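Local coordinates for ancylostoma secreted protein 1 (PDB 3NT8), which is a secreted two-CAP-domain protein of the human hookworm Necator americanus, probably associated with the transition of infective larvae to parasitism, at residues N246-S251 with A325-W330; A268-K273 with A363-Y368; Y336-S341 with M354-Y359; N342-A347 with N392-V397. One frame throughout, in Å; residues are numbered along the deposited sequence.

Contact 1. Residues N246-S251 with A325-W330; sequences NEFRSS and ASQLWW
Phe248 and Trp330 lie flat on one another, the phenylalanine ring and the five-membered ring of the indole stacked face to face with centroids 3.7 Å apart and planes only 5° off parallel. Outward along Phe248, CB sits over the centre of the six-membered ring of Trp330, a CH-pi contact 3.5 Å from that centroid. CG lies over the bond between CD2 and CE2 of the indole, CD1 faces NE1 and CD1 of Trp330, and CD2 faces CG of Trp330. CE2 reaches CB of Trp330 at 3.8 Å, while Gln327 CG borders the ring edge 4.0 Å from that same Phe248 CE2. Toward the tip, CE1 and CZ of Phe248 lie 3.6 and 3.9 Å from Trp330 CD1. The side chains thus overlap lengthwise. With its CG anti to the backbone N (chi1 -167°), Trp330 carries CZ2 to 3.4 Å from the Phe248 carbonyl O. The rings fill the space between helices 235-253 and 318-330; the axes of the short segments approach to 11.7 Å, their N-to-C directions 29° apart. No hydrogen bond crosses here: Trp330 NE1 is bonded to Glu257, which should fix the indole's rotation, so cohesion rests on dispersion between flat aromatic surfaces.

Contact 2. Residues A268-K273 with A363-Y368; sequences AAKMLK and AWDTTY
OD2 of Asp365 is gripped from several directions: by the ammonium of Lys270, by a water and, beyond these two loops, by the backbone N of Thr400. The salt bridge from Lys270 NZ to Asp365 OD2 measures 2.5 Å, a length not to be pressed at this resolution, and the ammonium comes from above the carboxylate, 52° out of its plane. The water donates to the same OD2 at 3.1 Å and accepts from Lys270 N at 2.8 Å, so the lysine holds the aspartate both through its side chain and, at one remove, through its backbone. The lysine's chain runs straight until a last bend at chi4 (51°) turns NZ back onto the carboxylate, with Thr366 CG2 on the outskirts of the ammonium.

Next along the chain, Met271 folds at chi2 and chi3, which brings SD to 3.3 Å from Ala363 O and lays it beside CA of Asp365. Leu272 packs mainly on backbone: its CD1 lies 3.1 Å from Asp365 O, while its CB also meets Tyr368 CB at 4.0 Å. On the inner side, Arg249 of helix 235-253 donates to the carbonyls of both Leu272 and Trp364, tying the two loops to that helix.

The contact joins the loops entering strands 275-276 and 369-376, two strands that are parallel neighbours in the sheet. Three donors on one carboxylate oxygen would be expected to favour the ionised form of Asp365, giving a charged bond at one end with packing of Met271 and Leu272 beside it.

Contact 3. Residues Y336-S341 with M354-Y359; sequences YGVGPS and MQIGHY
Tyr336 lays one face of its ring on the backbone of Met354, and this is the close-fitting end of the contact. CA of Met354 stands over the ring centre, 3.9 Å from the centroid and only 9° off the normal, a CH-pi contact. Met354 CG comes to 3.2 Å from Tyr336 CD1, and on the other flank Tyr336 CD2 lies 3.1 Å from Gln355 O. Past CG the methionine chain is extended (chi2 -169°), which carries the sulfur off to the side: SD is 5.0 Å from the ring centroid and 61° from its normal, an oblique Met-aromatic contact.

Deeper in, the buried Ile356 continues the packing. Its CD1 touches Gly337 O, and its CG1 meets Val338 CG2 at 3.9 Å, the two side chains crossing at about a right angle. The same valine methyl lies 3.8 Å from Tyr359 CE2, so a single branch serves both the isoleucine and the tyrosine. By contrast, the outer side is loose. Gln355 is exposed and its side chain starts off away from the other loop, and Met354 is itself only partly covered.

Gly337 has positive phi, breaking away directly after helix 332-335, and Arg351 binds the carbonyls of Tyr336 and Gly337. On the other side, Ile356 stands at the N-cap position of helix 357-363. The contact therefore packs a helix-ending glycine turn against the start of helix 357-363, within the second CAP domain.

Contact 4. Residues N342-A347 with N392-V397; sequences NVLTTA and NYMGHV
Leu344 is held through both its backbone polar groups by the loop 392-397. Its N donates to His396 O at 3.0 Å, and its O accepts from Gly395 N at 2.7 Å. One residue back, Val343 and Val397 form a single beta bridge with CA atoms 4.0 Å apart, where Val397 CA also makes a CA-H...O contact to Asn342 O. Residues Tyr393 to His396 make a type II turn closed by His396 N on Tyr393 O; Gly395 takes the positive phi (95°) this turn calls for.

Side chains pack along both flanks of this backbone pairing. Val343 CG2 touches Val397 CG1 at 3.8 Å, while Val343 CG1 rests on the Gly395 carbonyl. Leu344 CD2 touches both CA of Asn392 and SD of Met394, the sulfur being 3.8 Å away. Met394 curls at chi2 and chi3 (-55° and -63°), bringing its CE to the start of helix 346-349, 3.6 Å from Thr346 CG2. Thr345 is the N-cap there, its OG1 bonded to Leu348 N. Asn392 turns its amide inward, to Thr360 and to Gly357 O.

A single beta bridge thus ties the type II turn that follows strand 381-388 to the extended lead-in of an N-capped helix, 346-349, in the second CAP domain.

Going from the N terminus, helix 235-253 enters contact 1 and the chain then passes through 268-273 before helix 318-330 returns to close that contact. Contact 2 stays open until 363-368, so contacts 1 and 2 cross. Contact 3 opens and closes within the span of contact 2, bringing 354-359 back onto the loop 336-341. Contact 4 starts at 342-347, inside contact 3, and closes only at 392-397, crossing contacts 2 and 3. Trp329 and Trp330 touch His358 and Tyr359, Trp364 packs on 392-397, and Gly357 O meets Asn392 ND2. Together they tie helices and sheet-entry loops of the second CAP domain to the chain following its last strand.

Contact 1. Residues N246-S251 with A325-W330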
loop_
_atom_site.group_PDB
_atom_site.type_symbol
_atom_site.label_atom_id
_atom_site.label_comp_id
_atom_site.label_asym_id
_atom_site.label_seq_id
_atom_site.Cartn_x
_atom_site.Cartn_y
_atom_site.Cartn_z
ATOM N N ASN A 246 -13.826 4.542 6.597
ATOM C CA ASN A 246 -14.418 5.011 7.835
ATOM C C ASN A 246 -13.468 5.573 8.836
ATOM O O ASN A 246 -13.833 6.513 9.507
ATOM C CB ASN A 246 -15.333 3.962 8.479
ATOM C CG ASN A 246 -16.754 4.003 7.893
ATOM O OD1 ASN A 246 -17.249 5.074 7.658
ATOM N ND2 ASN A 246 -17.401 2.835 7.671
ATOM N N GLU A 247 -12.269 4.978 8.932
ATOM C CA GLU A 247 -11.282 5.429 9.830
ATOM C C GLU A 247 -10.718 6.805 9.441
ATOM O O GLU A 247 -10.377 7.610 10.299
ATOM C CB GLU A 247 -10.161 4.401 9.929
ATOM C CG GLU A 247 -10.559 3.201 10.727
ATOM C CD GLU A 247 -9.399 2.325 11.151
ATOM O OE1 GLU A 247 -8.233 2.572 10.750
ATOM O OE2 GLU A 247 -9.664 1.371 11.904
ATOM N N PHE A 248 -10.605 7.043 8.141
ATOM C CA PHE A 248 -10.239 8.336 7.650
ATOM C C PHE A 248 -11.367 9.361 7.862
ATOM O O PHE A 248 -11.095 10.502 8.272
ATOM C CB PHE A 248 -9.848 8.249 6.185
ATOM C CG PHE A 248 -8.418 7.800 5.907
ATOM C CD1 PHE A 248 -7.351 8.293 6.642
ATOM C CD2 PHE A 248 -8.140 6.977 4.787
ATOM C CE1 PHE A 248 -5.976 7.948 6.363
ATOM C CE2 PHE A 248 -6.773 6.614 4.497
ATOM C CZ PHE A 248 -5.691 7.148 5.303
ATOM N N ARG A 249 -12.616 8.976 7.616
ATOM C CA ARG A 249 -13.726 9.894 7.875
ATOM C C ARG A 249 -13.848 10.203 9.380
ATOM O O ARG A 249 -14.241 11.314 9.755
ATOM C CB ARG A 249 -15.026 9.280 7.392
ATOM C CG ARG A 249 -15.175 9.349 5.895
ATOM C CD ARG A 249 -16.249 8.447 5.368
ATOM N NE ARG A 249 -17.562 9.023 5.570
ATOM C CZ ARG A 249 -18.133 9.878 4.738
ATOM N NH1 ARG A 249 -17.489 10.276 3.614
ATOM N NH2 ARG A 249 -19.324 10.370 5.019
ATOM N N SER A 250 -13.561 9.200 10.227
ATOM C CA SER A 250 -13.565 9.426 11.675
ATOM C C SER A 250 -12.496 10.439 12.096
ATOM O O SER A 250 -12.758 11.385 12.881
ATOM C CB SER A 250 -13.381 8.115 12.438
ATOM O OG SER A 250 -13.305 8.369 13.829
ATOM N N SER A 251 -11.286 10.228 11.566
ATOM C CA SER A 251 -10.184 11.092 11.812
ATOM C C SER A 251 -10.442 12.511 11.364
ATOM O O SER A 251 -10.149 13.453 12.112
ATOM C CB SER A 251 -8.916 10.567 11.196
ATOM O OG SER A 251 -7.843 11.353 11.710
ATOM N N ALA A 325 -4.907 2.040 -2.583
ATOM C CA ALA A 325 -5.762 2.886 -3.434
ATOM C C ALA A 325 -6.417 3.885 -2.540
ATOM O O ALA A 325 -6.420 5.057 -2.849
ATOM C CB ALA A 325 -6.840 2.055 -4.183
ATOM N N SER A 326 -7.018 3.406 -1.470
ATOM C CA SER A 326 -7.687 4.245 -0.513
ATOM C C SER A 326 -6.783 5.377 0.021
ATOM O O SER A 326 -7.226 6.514 0.148
ATOM C CB SER A 326 -8.224 3.349 0.596
ATOM O OG SER A 326 -9.290 2.571 0.081
ATOM N N GLN A 327 -5.511 5.046 0.291
ATOM C CA GLN A 327 -4.598 6.001 0.920
ATOM C C GLN A 327 -4.133 7.022 -0.107
ATOM O O GLN A 327 -3.971 8.179 0.237
ATOM C CB GLN A 327 -3.379 5.280 1.559
ATOM C CG GLN A 327 -3.768 4.462 2.865
ATOM C CD GLN A 327 -2.632 3.488 3.280
ATOM O OE1 GLN A 327 -1.877 2.996 2.431
ATOM N NE2 GLN A 327 -2.499 3.242 4.564
ATOM N N LEU A 328 -3.864 6.571 -1.339
ATOM C CA LEU A 328 -3.434 7.479 -2.432
ATOM C C LEU A 328 -4.554 8.477 -2.730
ATOM O O LEU A 328 -4.278 9.675 -2.942
ATOM C CB LEU A 328 -3.035 6.718 -3.709
ATOM C CG LEU A 328 -1.631 6.076 -3.653
ATOM C CD1 LEU A 328 -1.302 5.009 -4.801
ATOM C CD2 LEU A 328 -0.475 7.133 -3.514
ATOM N N TRP A 329 -5.786 8.013 -2.744
ATOM C CA TRP A 329 -6.921 8.957 -2.885
ATOM C C TRP A 329 -6.982 9.965 -1.730
ATOM O O TRP A 329 -7.129 11.183 -2.000
ATOM C CB TRP A 329 -8.224 8.245 -2.957
ATOM C CG TRP A 329 -8.357 7.318 -4.111
ATOM C CD1 TRP A 329 -7.756 7.426 -5.310
ATOM C CD2 TRP A 329 -9.204 6.143 -4.173
ATOM N NE1 TRP A 329 -8.147 6.363 -6.115
ATOM C CE2 TRP A 329 -9.018 5.566 -5.432
ATOM C CE3 TRP A 329 -10.074 5.519 -3.276
ATOM C CZ2 TRP A 329 -9.675 4.391 -5.824
ATOM C CZ3 TRP A 329 -10.683 4.303 -3.669
ATOM C CH2 TRP A 329 -10.480 3.776 -4.908
ATOM N N TRP A 330 -6.870 9.463 -0.475
ATOM C CA TRP A 330 -6.943 10.279 0.728
ATOM C C TRP A 330 -5.816 11.302 0.864
ATOM O O TRP A 330 -6.066 12.437 1.326
ATOM C CB TRP A 330 -7.032 9.405 1.999
ATOM C CG TRP A 330 -7.428 10.196 3.221
ATOM C CD1 TRP A 330 -6.587 10.724 4.173
ATOM C CD2 TRP A 330 -8.766 10.612 3.614
ATOM N NE1 TRP A 330 -7.318 11.416 5.134
ATOM C CE2 TRP A 330 -8.651 11.337 4.818
ATOM C CE3 TRP A 330 -10.047 10.410 3.075
ATOM C CZ2 TRP A 330 -9.762 11.879 5.469
ATOM C CZ3 TRP A 330 -11.134 10.943 3.726
ATOM C CH2 TRP A 330 -10.991 11.660 4.903
#

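Contact 2. Residues A268-K273 with A363-Y368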
loop_
_atom_site.group_PDB
_atom_site.type_symbol
_atom_site.label_atom_id
_atom_site.label_comp_id
_atom_site.label_asym_id
_atom_site.label_seq_id
_atom_site.Cartn_x
_atom_site.Cartn_y
_atom_site.Cartn_z
ATOM N N ALA A 268 -16.054 18.032 11.536
ATOM C CA ALA A 268 -17.257 17.778 10.731
ATOM C C ALA A 268 -18.407 17.635 11.685
ATOM O O ALA A 268 -18.278 16.897 12.672
ATOM C CB ALA A 268 -17.105 16.481 9.957
ATOM N N ALA A 269 -19.523 18.314 11.401
ATOM C CA ALA A 269 -20.726 18.239 12.265
ATOM C C ALA A 269 -21.631 17.035 12.014
ATOM O O ALA A 269 -22.356 16.602 12.933
ATOM C CB ALA A 269 -21.576 19.529 12.153
ATOM N N LYS A 270 -21.698 16.561 10.771
ATOM C CA LYS A 270 -22.609 15.446 10.452
ATOM C C LYS A 270 -22.043 14.447 9.437
ATOM O O LYS A 270 -22.668 14.190 8.391
ATOM C CB LYS A 270 -23.978 15.969 9.973
ATOM C CG LYS A 270 -23.964 16.911 8.781
ATOM C CD LYS A 270 -25.372 17.290 8.421
ATOM C CE LYS A 270 -25.296 18.073 7.095
ATOM N NZ LYS A 270 -24.463 17.305 6.009
ATOM N N MET A 271 -20.872 13.903 9.760
ATOM C CA MET A 271 -20.152 12.948 8.933
ATOM C C MET A 271 -20.724 11.569 9.074
ATOM O O MET A 271 -20.607 10.960 10.112
ATOM C CB MET A 271 -18.666 12.935 9.299
ATOM C CG MET A 271 -17.817 12.048 8.389
ATOM S SD MET A 271 -17.492 12.692 6.705
ATOM C CE MET A 271 -16.562 14.175 7.162
ATOM N N LEU A 272 -21.352 11.072 8.031
ATOM C CA LEU A 272 -22.044 9.795 8.115
ATOM C C LEU A 272 -21.080 8.593 8.032
ATOM O O LEU A 272 -20.040 8.623 7.332
ATOM C CB LEU A 272 -23.045 9.718 6.970
ATOM C CG LEU A 272 -24.214 10.700 7.056
ATOM C CD1 LEU A 272 -24.828 10.744 5.651
ATOM C CD2 LEU A 272 -25.221 10.249 8.091
ATOM N N LYS A 273 -21.421 7.544 8.762
ATOM C CA LYS A 273 -20.626 6.326 8.745
ATOM C C LYS A 273 -21.003 5.560 7.501
ATOM O O LYS A 273 -22.173 5.346 7.258
ATOM C CB LYS A 273 -20.923 5.456 9.991
ATOM C CG LYS A 273 -19.987 4.226 10.127
ATOM C CD LYS A 273 -20.179 3.530 11.506
ATOM C CE LYS A 273 -19.084 2.512 11.776
ATOM N NZ LYS A 273 -19.473 1.676 12.934
ATOM N N ALA A 363 -14.337 11.979 1.798
ATOM C CA ALA A 363 -14.693 12.757 2.967
ATOM C C ALA A 363 -16.093 13.357 2.873
ATOM O O ALA A 363 -16.514 14.032 3.808
ATOM C CB ALA A 363 -13.699 13.890 3.168
ATOM N N TRP A 364 -16.802 13.114 1.768
ATOM C CA TRP A 364 -18.138 13.729 1.537
ATOM C C TRP A 364 -19.209 13.266 2.532
ATOM O O TRP A 364 -19.537 12.056 2.607
ATOM C CB TRP A 364 -18.600 13.473 0.100
ATOM C CG TRP A 364 -19.409 14.612 -0.470
ATOM C CD1 TRP A 364 -20.785 14.771 -0.411
ATOM C CD2 TRP A 364 -18.902 15.768 -1.142
ATOM N NE1 TRP A 364 -21.155 15.947 -1.021
ATOM C CE2 TRP A 364 -20.025 16.579 -1.486
ATOM C CE3 TRP A 364 -17.615 16.224 -1.460
ATOM C CZ2 TRP A 364 -19.887 17.821 -2.158
ATOM C CZ3 TRP A 364 -17.488 17.446 -2.154
ATOM C CH2 TRP A 364 -18.616 18.220 -2.487
ATOM N N ASP A 365 -19.737 14.215 3.315
ATOM C CA ASP A 365 -20.530 13.814 4.467
ATOM C C ASP A 365 -21.826 13.127 4.117
ATOM O O ASP A 365 -22.261 12.272 4.868
ATOM C CB ASP A 365 -20.741 14.945 5.508
ATOM C CG ASP A 365 -21.504 16.119 4.982
ATOM O OD1 ASP A 365 -21.571 16.303 3.795
ATOM O OD2 ASP A 365 -21.984 16.944 5.761
ATOM N N THR A 366 -22.476 13.551 3.031
ATOM C CA THR A 366 -23.765 12.948 2.613
ATOM C C THR A 366 -23.592 11.606 1.952
ATOM O O THR A 366 -24.534 10.842 1.919
ATOM C CB THR A 366 -24.647 13.858 1.729
ATOM O OG1 THR A 366 -23.911 14.304 0.579
ATOM C CG2 THR A 366 -25.099 15.069 2.573
ATOM N N THR A 367 -22.398 11.322 1.434
ATOM C CA THR A 367 -22.062 9.995 0.897
ATOM C C THR A 367 -21.940 8.931 2.028
ATOM O O THR A 367 -21.216 9.150 2.999
ATOM C CB THR A 367 -20.734 10.078 0.122
ATOM O OG1 THR A 367 -20.889 11.046 -0.949
ATOM C CG2 THR A 367 -20.341 8.702 -0.441
ATOM N N TYR A 368 -22.639 7.792 1.898
ATOM C CA TYR A 368 -22.639 6.757 2.954
ATOM C C TYR A 368 -22.671 5.274 2.447
ATOM O O TYR A 368 -22.509 4.345 3.253
ATOM C CB TYR A 368 -23.737 7.054 4.010
ATOM C CG TYR A 368 -25.143 6.810 3.545
ATOM C CD1 TYR A 368 -25.802 5.600 3.804
ATOM C CD2 TYR A 368 -25.830 7.794 2.843
ATOM C CE1 TYR A 368 -27.118 5.360 3.314
ATOM C CE2 TYR A 368 -27.127 7.578 2.374
ATOM C CZ TYR A 368 -27.762 6.372 2.607
ATOM O OH TYR A 368 -29.051 6.206 2.134
HETATM O O HOH W 1 -20.286 17.039 8.344
#

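Contact 3. Residues Y336-S341 with M354-Y359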
loop_
_atom_site.group_PDB
_atom_site.type_symbol
_atom_site.label_atom_id
_atom_site.label_comp_id
_atom_site.label_asym_id
_atom_site.label_seq_id
_atom_site.Cartn_x
_atom_site.Cartn_y
_atom_site.Cartn_z
ATOM N N TYR A 336 -1.956 18.415 -1.426
ATOM C CA TYR A 336 -2.364 19.568 -2.184
ATOM C C TYR A 336 -3.198 20.555 -1.399
ATOM O O TYR A 336 -2.955 21.734 -1.476
ATOM C CB TYR A 336 -3.104 19.130 -3.479
ATOM C CG TYR A 336 -2.334 18.102 -4.335
ATOM C CD1 TYR A 336 -1.095 18.411 -4.904
ATOM C CD2 TYR A 336 -2.866 16.848 -4.602
ATOM C CE1 TYR A 336 -0.379 17.465 -5.723
ATOM C CE2 TYR A 336 -2.173 15.890 -5.433
ATOM C CZ TYR A 336 -0.923 16.220 -5.981
ATOM O OH TYR A 336 -0.211 15.329 -6.794
ATOM N N GLY A 337 -4.191 20.061 -0.674
ATOM C CA GLY A 337 -4.892 20.841 0.302
ATOM C C GLY A 337 -6.268 21.276 -0.160
ATOM O O GLY A 337 -6.540 21.314 -1.347
ATOM N N VAL A 338 -7.101 21.646 0.806
ATOM C CA VAL A 338 -8.443 22.183 0.576
ATOM C C VAL A 338 -8.599 23.609 1.169
ATOM O O VAL A 338 -9.095 24.517 0.497
ATOM C CB VAL A 338 -9.527 21.273 1.161
ATOM C CG1 VAL A 338 -10.869 21.988 1.161
ATOM C CG2 VAL A 338 -9.634 19.948 0.327
ATOM N N GLY A 339 -8.212 23.782 2.430
ATOM C CA GLY A 339 -8.311 25.075 3.112
ATOM C C GLY A 339 -9.465 25.065 4.129
ATOM O O GLY A 339 -10.232 24.129 4.140
ATOM N N PRO A 340 -9.560 26.092 4.995
ATOM C CA PRO A 340 -10.507 26.153 6.085
ATOM C C PRO A 340 -11.963 26.377 5.639
ATOM O O PRO A 340 -12.871 26.058 6.388
ATOM C CB PRO A 340 -9.992 27.375 6.922
ATOM C CG PRO A 340 -9.208 28.180 5.944
ATOM C CD PRO A 340 -8.549 27.164 5.110
ATOM N N SER A 341 -12.206 26.948 4.465
ATOM C CA SER A 341 -13.615 27.094 3.985
ATOM C C SER A 341 -14.175 25.702 3.646
ATOM O O SER A 341 -15.415 25.496 3.644
ATOM C CB SER A 341 -13.735 27.998 2.715
ATOM O OG SER A 341 -13.132 27.418 1.564
ATOM N N MET A 354 -2.402 19.114 -9.650
ATOM C CA MET A 354 -2.944 18.942 -8.318
ATOM C C MET A 354 -4.368 18.457 -8.477
ATOM O O MET A 354 -5.236 19.184 -9.009
ATOM C CB MET A 354 -2.931 20.290 -7.556
ATOM C CG MET A 354 -1.604 20.744 -7.069
ATOM S SD MET A 354 -1.708 22.147 -5.918
ATOM C CE MET A 354 0.030 22.513 -5.698
ATOM N N GLN A 355 -4.611 17.216 -8.060
ATOM C CA GLN A 355 -6.000 16.696 -8.027
ATOM C C GLN A 355 -6.469 16.502 -6.601
ATOM O O GLN A 355 -5.675 16.122 -5.759
ATOM C CB GLN A 355 -6.140 15.400 -8.830
ATOM C CG GLN A 355 -5.910 15.608 -10.326
ATOM C CD GLN A 355 -6.060 14.322 -11.108
ATOM O OE1 GLN A 355 -5.348 13.357 -10.871
ATOM N NE2 GLN A 355 -6.995 14.302 -12.042
ATOM N N ILE A 356 -7.752 16.753 -6.334
ATOM C CA ILE A 356 -8.252 16.715 -4.957
ATOM C C ILE A 356 -9.576 15.943 -4.861
ATOM O O ILE A 356 -10.112 15.686 -3.776
ATOM C CB ILE A 356 -8.370 18.178 -4.440
ATOM C CG1 ILE A 356 -8.444 18.231 -2.934
ATOM C CG2 ILE A 356 -9.545 18.960 -5.155
ATOM C CD1 ILE A 356 -7.064 18.263 -2.297
ATOM N N GLY A 357 -10.090 15.533 -6.007
ATOM C CA GLY A 357 -11.456 15.051 -6.080
ATOM C C GLY A 357 -11.641 13.641 -5.555
ATOM O O GLY A 357 -12.743 13.262 -5.210
ATOM N N HIS A 358 -10.578 12.843 -5.544
ATOM C CA HIS A 358 -10.646 11.539 -4.870
ATOM C C HIS A 358 -10.786 11.596 -3.349
ATOM O O HIS A 358 -11.580 10.860 -2.790
ATOM C CB HIS A 358 -9.436 10.673 -5.203
ATOM C CG HIS A 358 -9.121 10.635 -6.654
ATOM N ND1 HIS A 358 -8.074 11.345 -7.202
ATOM C CD2 HIS A 358 -9.738 10.002 -7.680
ATOM C CE1 HIS A 358 -8.065 11.153 -8.508
ATOM N NE2 HIS A 358 -9.073 10.356 -8.823
ATOM N N TYR A 359 -9.992 12.438 -2.701
ATOM C CA TYR A 359 -10.154 12.770 -1.309
ATOM C C TYR A 359 -11.574 13.338 -0.977
ATOM O O TYR A 359 -12.210 12.894 -0.049
ATOM C CB TYR A 359 -9.033 13.753 -0.875
ATOM C CG TYR A 359 -9.429 14.491 0.373
ATOM C CD1 TYR A 359 -9.272 13.909 1.636
ATOM C CD2 TYR A 359 -10.029 15.768 0.306
ATOM C CE1 TYR A 359 -9.715 14.557 2.782
ATOM C CE2 TYR A 359 -10.454 16.429 1.486
ATOM C CZ TYR A 359 -10.264 15.816 2.715
ATOM O OH TYR A 359 -10.688 16.430 3.879
#

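Contact 4. Residues N342-A347 with N392-V397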
loop_
_atom_site.group_PDB
_atom_site.type_symbol
_atom_site.label_atom_id
_atom_site.label_comp_id
_atom_site.label_asym_id
_atom_site.label_seq_id
_atom_site.Cartn_x
_atom_site.Cartn_y
_atom_site.Cartn_z
ATOM N N ASN A 342 -13.286 24.736 3.391
ATOM C CA ASN A 342 -13.741 23.378 3.041
ATOM C C ASN A 342 -14.589 23.251 1.763
ATOM O O ASN A 342 -15.261 22.255 1.544
ATOM C CB ASN A 342 -14.438 22.749 4.232
ATOM C CG ASN A 342 -14.318 21.247 4.265
ATOM O OD1 ASN A 342 -13.336 20.675 3.815
ATOM N ND2 ASN A 342 -15.333 20.604 4.796
ATOM N N VAL A 343 -14.538 24.246 0.889
ATOM C CA VAL A 343 -15.365 24.244 -0.304
ATOM C C VAL A 343 -14.586 23.668 -1.514
ATOM O O VAL A 343 -13.445 24.069 -1.789
ATOM C CB VAL A 343 -15.847 25.668 -0.675
ATOM C CG1 VAL A 343 -16.835 25.590 -1.855
ATOM C CG2 VAL A 343 -16.517 26.375 0.511
ATOM N N LEU A 344 -15.234 22.783 -2.259
ATOM C CA LEU A 344 -14.691 22.294 -3.477
ATOM C C LEU A 344 -14.946 23.271 -4.618
ATOM O O LEU A 344 -16.048 23.259 -5.221
ATOM C CB LEU A 344 -15.242 20.879 -3.793
ATOM C CG LEU A 344 -14.800 20.249 -5.112
ATOM C CD1 LEU A 344 -13.294 19.932 -5.139
ATOM C CD2 LEU A 344 -15.559 18.982 -5.450
ATOM N N THR A 345 -13.932 24.103 -4.895
ATOM C CA THR A 345 -14.024 25.164 -5.884
ATOM C C THR A 345 -13.314 24.808 -7.186
ATOM O O THR A 345 -12.457 23.893 -7.239
ATOM C CB THR A 345 -13.521 26.558 -5.403
ATOM O OG1 THR A 345 -12.107 26.525 -5.225
ATOM C CG2 THR A 345 -14.184 26.965 -4.125
ATOM N N THR A 346 -13.726 25.494 -8.257
ATOM C CA THR A 346 -13.113 25.314 -9.559
ATOM C C THR A 346 -11.679 25.851 -9.489
ATOM O O THR A 346 -10.807 25.312 -10.151
ATOM C CB THR A 346 -13.975 25.939 -10.754
ATOM O OG1 THR A 346 -14.059 27.356 -10.625
ATOM C CG2 THR A 346 -15.392 25.395 -10.728
ATOM N N ALA A 347 -11.438 26.870 -8.648
ATOM C CA ALA A 347 -10.097 27.408 -8.401
ATOM C C ALA A 347 -9.123 26.373 -7.808
ATOM O O ALA A 347 -7.950 26.306 -8.255
ATOM C CB ALA A 347 -10.147 28.668 -7.528
ATOM N N ASN A 392 -18.841 15.604 -4.638
ATOM C CA ASN A 392 -18.122 16.381 -5.626
ATOM C C ASN A 392 -19.064 17.342 -6.354
ATOM O O ASN A 392 -18.918 17.622 -7.571
ATOM C CB ASN A 392 -17.289 15.523 -6.591
ATOM C CG ASN A 392 -16.066 14.898 -5.927
ATOM O OD1 ASN A 392 -15.949 14.862 -4.711
ATOM N ND2 ASN A 392 -15.173 14.388 -6.723
ATOM N N TYR A 393 -19.992 17.894 -5.603
ATOM C CA TYR A 393 -20.733 19.032 -6.086
ATOM C C TYR A 393 -19.831 20.283 -6.092
ATOM O O TYR A 393 -19.388 20.714 -5.027
ATOM C CB TYR A 393 -21.950 19.272 -5.167
ATOM C CG TYR A 393 -22.835 18.087 -4.887
ATOM C CD1 TYR A 393 -23.310 17.298 -5.925
ATOM C CD2 TYR A 393 -23.280 17.805 -3.577
ATOM C CE1 TYR A 393 -24.154 16.260 -5.711
ATOM C CE2 TYR A 393 -24.128 16.750 -3.328
ATOM C CZ TYR A 393 -24.559 15.968 -4.423
ATOM O OH TYR A 393 -25.402 14.901 -4.270
ATOM N N MET A 394 -19.601 20.860 -7.277
ATOM C CA MET A 394 -18.733 22.037 -7.450
ATOM C C MET A 394 -19.349 23.279 -6.848
ATOM O O MET A 394 -20.473 23.674 -7.192
ATOM C CB MET A 394 -18.390 22.315 -8.922
ATOM C CG MET A 394 -17.583 21.242 -9.611
ATOM S SD MET A 394 -16.010 20.780 -8.806
ATOM C CE MET A 394 -15.145 22.326 -8.931
ATOM N N GLY A 395 -18.576 23.878 -5.949
ATOM C CA GLY A 395 -18.967 25.075 -5.226
ATOM C C GLY A 395 -19.585 24.747 -3.879
ATOM O O GLY A 395 -20.016 25.666 -3.155
ATOM N N HIS A 396 -19.637 23.455 -3.531
ATOM C CA HIS A 396 -20.269 23.027 -2.252
ATOM C C HIS A 396 -19.203 22.579 -1.250
ATOM O O HIS A 396 -18.112 22.139 -1.659
ATOM C CB HIS A 396 -21.198 21.861 -2.522
ATOM C CG HIS A 396 -22.183 21.586 -1.429
ATOM N ND1 HIS A 396 -21.833 20.941 -0.262
ATOM C CD2 HIS A 396 -23.523 21.814 -1.352
ATOM C CE1 HIS A 396 -22.906 20.798 0.496
ATOM N NE2 HIS A 396 -23.942 21.317 -0.141
ATOM N N VAL A 397 -19.475 22.738 0.054
ATOM C CA VAL A 397 -18.575 22.239 1.067
ATOM C C VAL A 397 -18.486 20.695 0.992
ATOM O O VAL A 397 -19.445 20.021 0.629
ATOM C CB VAL A 397 -18.979 22.671 2.470
ATOM C CG1 VAL A 397 -18.858 24.232 2.664
ATOM C CG2 VAL A 397 -20.313 22.197 2.720
#